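Local coordinates for protein sugar-phosphate aldolase (Thermotoga maritima, PDB 1PVT) that belongs to the class II aldolase and adducin family and has its alpha/beta fold, at residues K146-F158 / D208-L220. Numbering follows the deposited sequence.
Sequences KMMKIHPEVLIFF and DRVEILEKAAEIL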
loop_
_atom_site.group_PDB
_atom_site.type_symbol
_atom_site.label_atom_id
_atom_site.label_comp_id
_atom_site.label_asym_id
_atom_site.label_seq_id
_atom_site.Cartn_x
_atom_site.Cartn_y
_atom_site.Cartn_z
ATOM N N LYS A 146 12.584 10.331 -16.489
ATOM C CA LYS A 146 11.850 10.537 -17.723
ATOM C C LYS A 146 10.495 9.854 -17.584
ATOM O O LYS A 146 9.498 10.337 -18.112
ATOM C CB LYS A 146 12.643 9.990 -18.925
ATOM C CG LYS A 146 13.878 10.841 -19.328
ATOM C CD LYS A 146 13.523 12.155 -20.059
ATOM C CE LYS A 146 12.935 13.234 -19.124
ATOM N NZ LYS A 146 12.455 14.465 -19.830
HETATM N N MSE A 147 10.455 8.745 -16.851
HETATM C CA MSE A 147 9.198 8.042 -16.654
HETATM C C MSE A 147 8.263 8.936 -15.868
HETATM O O MSE A 147 7.053 8.916 -16.060
HETATM C CB MSE A 147 9.394 6.749 -15.868
HETATM C CG MSE A 147 8.095 5.972 -15.709
HETATM SE SE MSE A 147 8.027 4.710 -14.236
HETATM C CE MSE A 147 8.711 3.144 -15.114
HETATM N N MSE A 148 8.842 9.729 -14.981
HETATM C CA MSE A 148 8.067 10.618 -14.139
HETATM C C MSE A 148 7.452 11.803 -14.855
HETATM O O MSE A 148 6.814 12.642 -14.226
HETATM C CB MSE A 148 8.919 11.106 -12.969
HETATM C CG MSE A 148 9.172 10.039 -11.922
HETATM SE SE MSE A 148 7.507 9.206 -11.370
HETATM C CE MSE A 148 7.582 7.632 -12.489
ATOM N N LYS A 149 7.639 11.882 -16.165
ATOM C CA LYS A 149 7.057 12.984 -16.911
ATOM C C LYS A 149 6.671 12.526 -18.301
ATOM O O LYS A 149 6.739 13.293 -19.261
ATOM C CB LYS A 149 8.035 14.164 -16.990
ATOM C CG LYS A 149 7.342 15.519 -17.225
ATOM C CD LYS A 149 8.223 16.725 -16.833
ATOM C CE LYS A 149 7.424 18.038 -16.832
ATOM N NZ LYS A 149 8.218 19.223 -16.396
ATOM N N ILE A 150 6.259 11.267 -18.402
ATOM C CA ILE A 150 5.853 10.705 -19.680
ATOM C C ILE A 150 4.512 11.280 -20.086
ATOM O O ILE A 150 4.170 11.320 -21.267
ATOM C CB ILE A 150 5.731 9.197 -19.610
ATOM C CG1 ILE A 150 7.086 8.600 -19.249
ATOM C CG2 ILE A 150 5.272 8.658 -20.949
ATOM C CD1 ILE A 150 7.065 7.102 -19.096
ATOM N N HIS A 151 3.745 11.706 -19.094
ATOM C CA HIS A 151 2.459 12.330 -19.341
ATOM C C HIS A 151 2.053 13.053 -18.083
ATOM O O HIS A 151 2.245 12.559 -16.971
ATOM C CB HIS A 151 1.386 11.311 -19.746
ATOM C CG HIS A 151 1.152 10.231 -18.739
ATOM N ND1 HIS A 151 -0.058 9.582 -18.617
ATOM C CD2 HIS A 151 1.976 9.662 -17.830
ATOM C CE1 HIS A 151 0.030 8.662 -17.675
ATOM N NE2 HIS A 151 1.255 8.689 -17.181
ATOM N N PRO A 152 1.501 14.255 -18.247
ATOM C CA PRO A 152 1.055 15.089 -17.131
ATOM C C PRO A 152 0.530 14.266 -15.961
ATOM O O PRO A 152 1.019 14.387 -14.846
ATOM C CB PRO A 152 -0.010 15.963 -17.776
ATOM C CG PRO A 152 0.590 16.211 -19.137
ATOM C CD PRO A 152 1.090 14.835 -19.539
ATOM N N GLU A 153 -0.454 13.421 -16.231
ATOM C CA GLU A 153 -1.046 12.568 -15.209
ATOM C C GLU A 153 -0.151 12.223 -14.016
ATOM O O GLU A 153 -0.617 12.209 -12.880
ATOM C CB GLU A 153 -1.547 11.273 -15.856
ATOM C CG GLU A 153 -2.965 11.353 -16.416
ATOM C CD GLU A 153 -4.003 10.789 -15.451
ATOM O OE1 GLU A 153 -4.129 9.541 -15.376
ATOM O OE2 GLU A 153 -4.682 11.590 -14.762
ATOM N N VAL A 154 1.125 11.939 -14.257
ATOM C CA VAL A 154 2.021 11.585 -13.160
ATOM C C VAL A 154 2.337 12.767 -12.257
ATOM O O VAL A 154 2.126 12.721 -11.044
ATOM C CB VAL A 154 3.345 11.048 -13.679
ATOM C CG1 VAL A 154 4.106 10.386 -12.543
ATOM C CG2 VAL A 154 3.100 10.089 -14.813
ATOM N N LEU A 155 2.862 13.820 -12.878
ATOM C CA LEU A 155 3.243 15.068 -12.216
ATOM C C LEU A 155 2.206 15.481 -11.170
ATOM O O LEU A 155 2.534 15.729 -10.009
ATOM C CB LEU A 155 3.383 16.169 -13.277
ATOM C CG LEU A 155 3.802 15.686 -14.683
ATOM C CD1 LEU A 155 3.855 16.849 -15.673
ATOM C CD2 LEU A 155 5.154 15.001 -14.597
ATOM N N ILE A 156 0.954 15.549 -11.609
ATOM C CA ILE A 156 -0.175 15.914 -10.763
ATOM C C ILE A 156 -0.270 15.038 -9.520
ATOM O O ILE A 156 -0.268 15.536 -8.400
ATOM C CB ILE A 156 -1.510 15.776 -11.535
ATOM C CG1 ILE A 156 -1.524 16.723 -12.737
ATOM C CG2 ILE A 156 -2.686 16.042 -10.599
ATOM C CD1 ILE A 156 -2.705 16.517 -13.667
ATOM N N PHE A 157 -0.369 13.731 -9.717
ATOM C CA PHE A 157 -0.482 12.829 -8.586
ATOM C C PHE A 157 0.832 12.698 -7.819
ATOM O O PHE A 157 0.847 12.268 -6.660
ATOM C CB PHE A 157 -0.964 11.455 -9.056
ATOM C CG PHE A 157 -2.386 11.440 -9.555
ATOM C CD1 PHE A 157 -2.743 12.127 -10.713
ATOM C CD2 PHE A 157 -3.367 10.715 -8.876
ATOM C CE1 PHE A 157 -4.059 12.089 -11.194
ATOM C CE2 PHE A 157 -4.687 10.671 -9.350
ATOM C CZ PHE A 157 -5.033 11.359 -10.511
ATOM N N PHE A 158 1.937 13.064 -8.459
ATOM C CA PHE A 158 3.237 12.986 -7.800
ATOM C C PHE A 158 3.999 14.250 -8.058
ATOM O O PHE A 158 4.957 14.267 -8.835
ATOM C CB PHE A 158 4.033 11.802 -8.315
ATOM C CG PHE A 158 3.247 10.553 -8.351
ATOM C CD1 PHE A 158 2.484 10.237 -9.465
ATOM C CD2 PHE A 158 3.202 9.722 -7.246
ATOM C CE1 PHE A 158 1.683 9.109 -9.476
ATOM C CE2 PHE A 158 2.408 8.594 -7.245
ATOM C CZ PHE A 158 1.644 8.285 -8.363
ATOM N N ASP A 208 -5.654 4.862 -7.439
ATOM C CA ASP A 208 -5.482 5.742 -8.587
ATOM C C ASP A 208 -4.014 6.014 -8.909
ATOM O O ASP A 208 -3.647 6.191 -10.069
ATOM C CB ASP A 208 -6.192 7.073 -8.338
ATOM C CG ASP A 208 -7.612 7.068 -8.838
ATOM O OD1 ASP A 208 -8.225 5.982 -8.841
ATOM O OD2 ASP A 208 -8.115 8.147 -9.216
ATOM N N ARG A 209 -3.169 6.064 -7.891
ATOM C CA ARG A 209 -1.761 6.325 -8.136
ATOM C C ARG A 209 -1.048 5.077 -8.651
ATOM O O ARG A 209 -0.079 5.179 -9.394
ATOM C CB ARG A 209 -1.097 6.843 -6.868
ATOM C CG ARG A 209 -1.704 8.131 -6.323
ATOM C CD ARG A 209 -0.884 8.577 -5.124
ATOM N NE ARG A 209 -1.644 9.263 -4.082
ATOM C CZ ARG A 209 -1.843 10.571 -4.035
ATOM N NH1 ARG A 209 -1.343 11.354 -4.980
ATOM N NH2 ARG A 209 -2.519 11.090 -3.025
ATOM N N VAL A 210 -1.518 3.900 -8.253
ATOM C CA VAL A 210 -0.924 2.667 -8.738
ATOM C C VAL A 210 -1.172 2.654 -10.235
ATOM O O VAL A 210 -0.236 2.594 -11.028
ATOM C CB VAL A 210 -1.593 1.448 -8.129
ATOM C CG1 VAL A 210 -1.087 0.201 -8.802
ATOM C CG2 VAL A 210 -1.305 1.395 -6.658
ATOM N N GLU A 211 -2.445 2.725 -10.618
ATOM C CA GLU A 211 -2.836 2.738 -12.026
ATOM C C GLU A 211 -1.933 3.654 -12.826
ATOM O O GLU A 211 -1.255 3.224 -13.759
ATOM C CB GLU A 211 -4.267 3.226 -12.175
ATOM C CG GLU A 211 -5.278 2.139 -12.249
ATOM C CD GLU A 211 -6.617 2.664 -12.700
ATOM O OE1 GLU A 211 -7.492 1.842 -13.048
ATOM O OE2 GLU A 211 -6.799 3.903 -12.703
ATOM N N ILE A 212 -1.926 4.927 -12.449
ATOM C CA ILE A 212 -1.113 5.930 -13.127
ATOM C C ILE A 212 0.364 5.539 -13.201
ATOM O O ILE A 212 0.952 5.576 -14.278
ATOM C CB ILE A 212 -1.307 7.323 -12.463
ATOM C CG1 ILE A 212 -2.739 7.794 -12.734
ATOM C CG2 ILE A 212 -0.322 8.336 -13.024
ATOM C CD1 ILE A 212 -3.132 9.044 -12.016
ATOM N N LEU A 213 0.969 5.156 -12.083
ATOM C CA LEU A 213 2.362 4.746 -12.132
ATOM C C LEU A 213 2.529 3.638 -13.158
ATOM O O LEU A 213 3.451 3.660 -13.975
ATOM C CB LEU A 213 2.831 4.246 -10.774
ATOM C CG LEU A 213 3.244 5.346 -9.799
ATOM C CD1 LEU A 213 3.956 4.712 -8.611
ATOM C CD2 LEU A 213 4.176 6.346 -10.493
ATOM N N GLU A 214 1.627 2.667 -13.117
ATOM C CA GLU A 214 1.677 1.552 -14.051
ATOM C C GLU A 214 1.636 2.044 -15.490
ATOM O O GLU A 214 2.459 1.659 -16.321
ATOM C CB GLU A 214 0.483 0.628 -13.837
ATOM C CG GLU A 214 0.830 -0.817 -13.538
ATOM C CD GLU A 214 1.911 -1.372 -14.435
ATOM O OE1 GLU A 214 3.083 -0.971 -14.271
ATOM O OE2 GLU A 214 1.589 -2.213 -15.300
ATOM N N LYS A 215 0.658 2.894 -15.776
ATOM C CA LYS A 215 0.492 3.413 -17.117
ATOM C C LYS A 215 1.778 4.042 -17.591
ATOM O O LYS A 215 2.230 3.764 -18.696
ATOM C CB LYS A 215 -0.647 4.425 -17.158
ATOM C CG LYS A 215 -1.268 4.534 -18.522
ATOM C CD LYS A 215 -2.709 5.012 -18.438
ATOM C CE LYS A 215 -3.424 4.959 -19.803
ATOM N NZ LYS A 215 -4.914 5.172 -19.690
ATOM N N ALA A 216 2.386 4.872 -16.752
ATOM C CA ALA A 216 3.631 5.526 -17.129
ATOM C C ALA A 216 4.707 4.504 -17.386
ATOM O O ALA A 216 5.475 4.630 -18.326
ATOM C CB ALA A 216 4.076 6.460 -16.050
ATOM N N ALA A 217 4.767 3.486 -16.543
ATOM C CA ALA A 217 5.773 2.457 -16.714
ATOM C C ALA A 217 5.522 1.783 -18.036
ATOM O O ALA A 217 6.437 1.577 -18.829
ATOM C CB ALA A 217 5.679 1.448 -15.604
ATOM N N GLU A 218 4.262 1.449 -18.276
ATOM C CA GLU A 218 3.885 0.768 -19.498
ATOM C C GLU A 218 4.212 1.575 -20.743
ATOM O O GLU A 218 4.691 1.024 -21.739
ATOM C CB GLU A 218 2.404 0.435 -19.472
ATOM C CG GLU A 218 2.008 -0.496 -20.583
ATOM C CD GLU A 218 0.721 -1.214 -20.284
ATOM O OE1 GLU A 218 0.131 -0.938 -19.207
ATOM O OE2 GLU A 218 0.307 -2.054 -21.117
ATOM N N ILE A 219 3.955 2.877 -20.692
ATOM C CA ILE A 219 4.254 3.750 -21.820
ATOM C C ILE A 219 5.766 3.807 -22.036
ATOM O O ILE A 219 6.246 3.737 -23.161
ATOM C CB ILE A 219 3.741 5.182 -21.571
ATOM C CG1 ILE A 219 2.225 5.179 -21.422
ATOM C CG2 ILE A 219 4.119 6.081 -22.731
ATOM C CD1 ILE A 219 1.638 6.545 -21.123
ATOM N N LEU A 220 6.519 3.938 -20.948
ATOM C CA LEU A 220 7.973 3.997 -21.037
ATOM C C LEU A 220 8.472 2.759 -21.750
ATOM O O LEU A 220 9.193 2.837 -22.746
ATOM C CB LEU A 220 8.591 4.039 -19.643
ATOM C CG LEU A 220 10.117 4.087 -19.627
ATOM C CD1 LEU A 220 10.572 5.452 -20.095
ATOM C CD2 LEU A 220 10.634 3.827 -18.237
#
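Ile212 packs against Phe157, Glu153 and Val154 in this largely apolar contact. Its CD1 methyl lies over one face of the Phe157 ring, though the closeness of that approach is doubtful, and Ile212 CG2 lies 4.0 Å from Val154 CA. Two further CH-pi contacts follow along the helix. Leu213 CD2 lies over the Phe158 ring, displaced toward the rim and 4.1 Å from the centroid, and Ile219 CD1 stands over the centre of the His151 ring, whose other face is backed by Glu153 CB. With CG between the backbone N and the carbonyl carbon (chi1 58°), that imidazole brings NE2 to 3.8 Å from Ala216 CB. Arg209 CB meets Phe158 CZ at 3.4 Å.

Aliphatic packing continues toward Leu220. Selenomethionine Met147, extended to its selenium and then bent (chi3 -89°), lays its CE methyl against Leu220 CD2 and 3.5 Å from Ala217 CB. Ile150 crosses Leu220 at about a right angle, Ile150 CD1 to Leu220 CB 3.5 Å.

Arg209 is the main polar member. Its NH1 approaches Phe157 O near the guanidinium plane, at 2.9 Å; NH2 forms salt bridges with Glu205 and Asp187, and NE makes a hydrogen bond to Phe199 O.

Helix 152-157 runs roughly antiparallel to helix 203-224, with segment axes 9.5 Å apart and 143° between directions. Helix 129-134 packs on Met147 and Ala217 through Leu131, while Ala188 of strand 188-191 touches Phe158 and Leu213, joining the helix pair to the sheet.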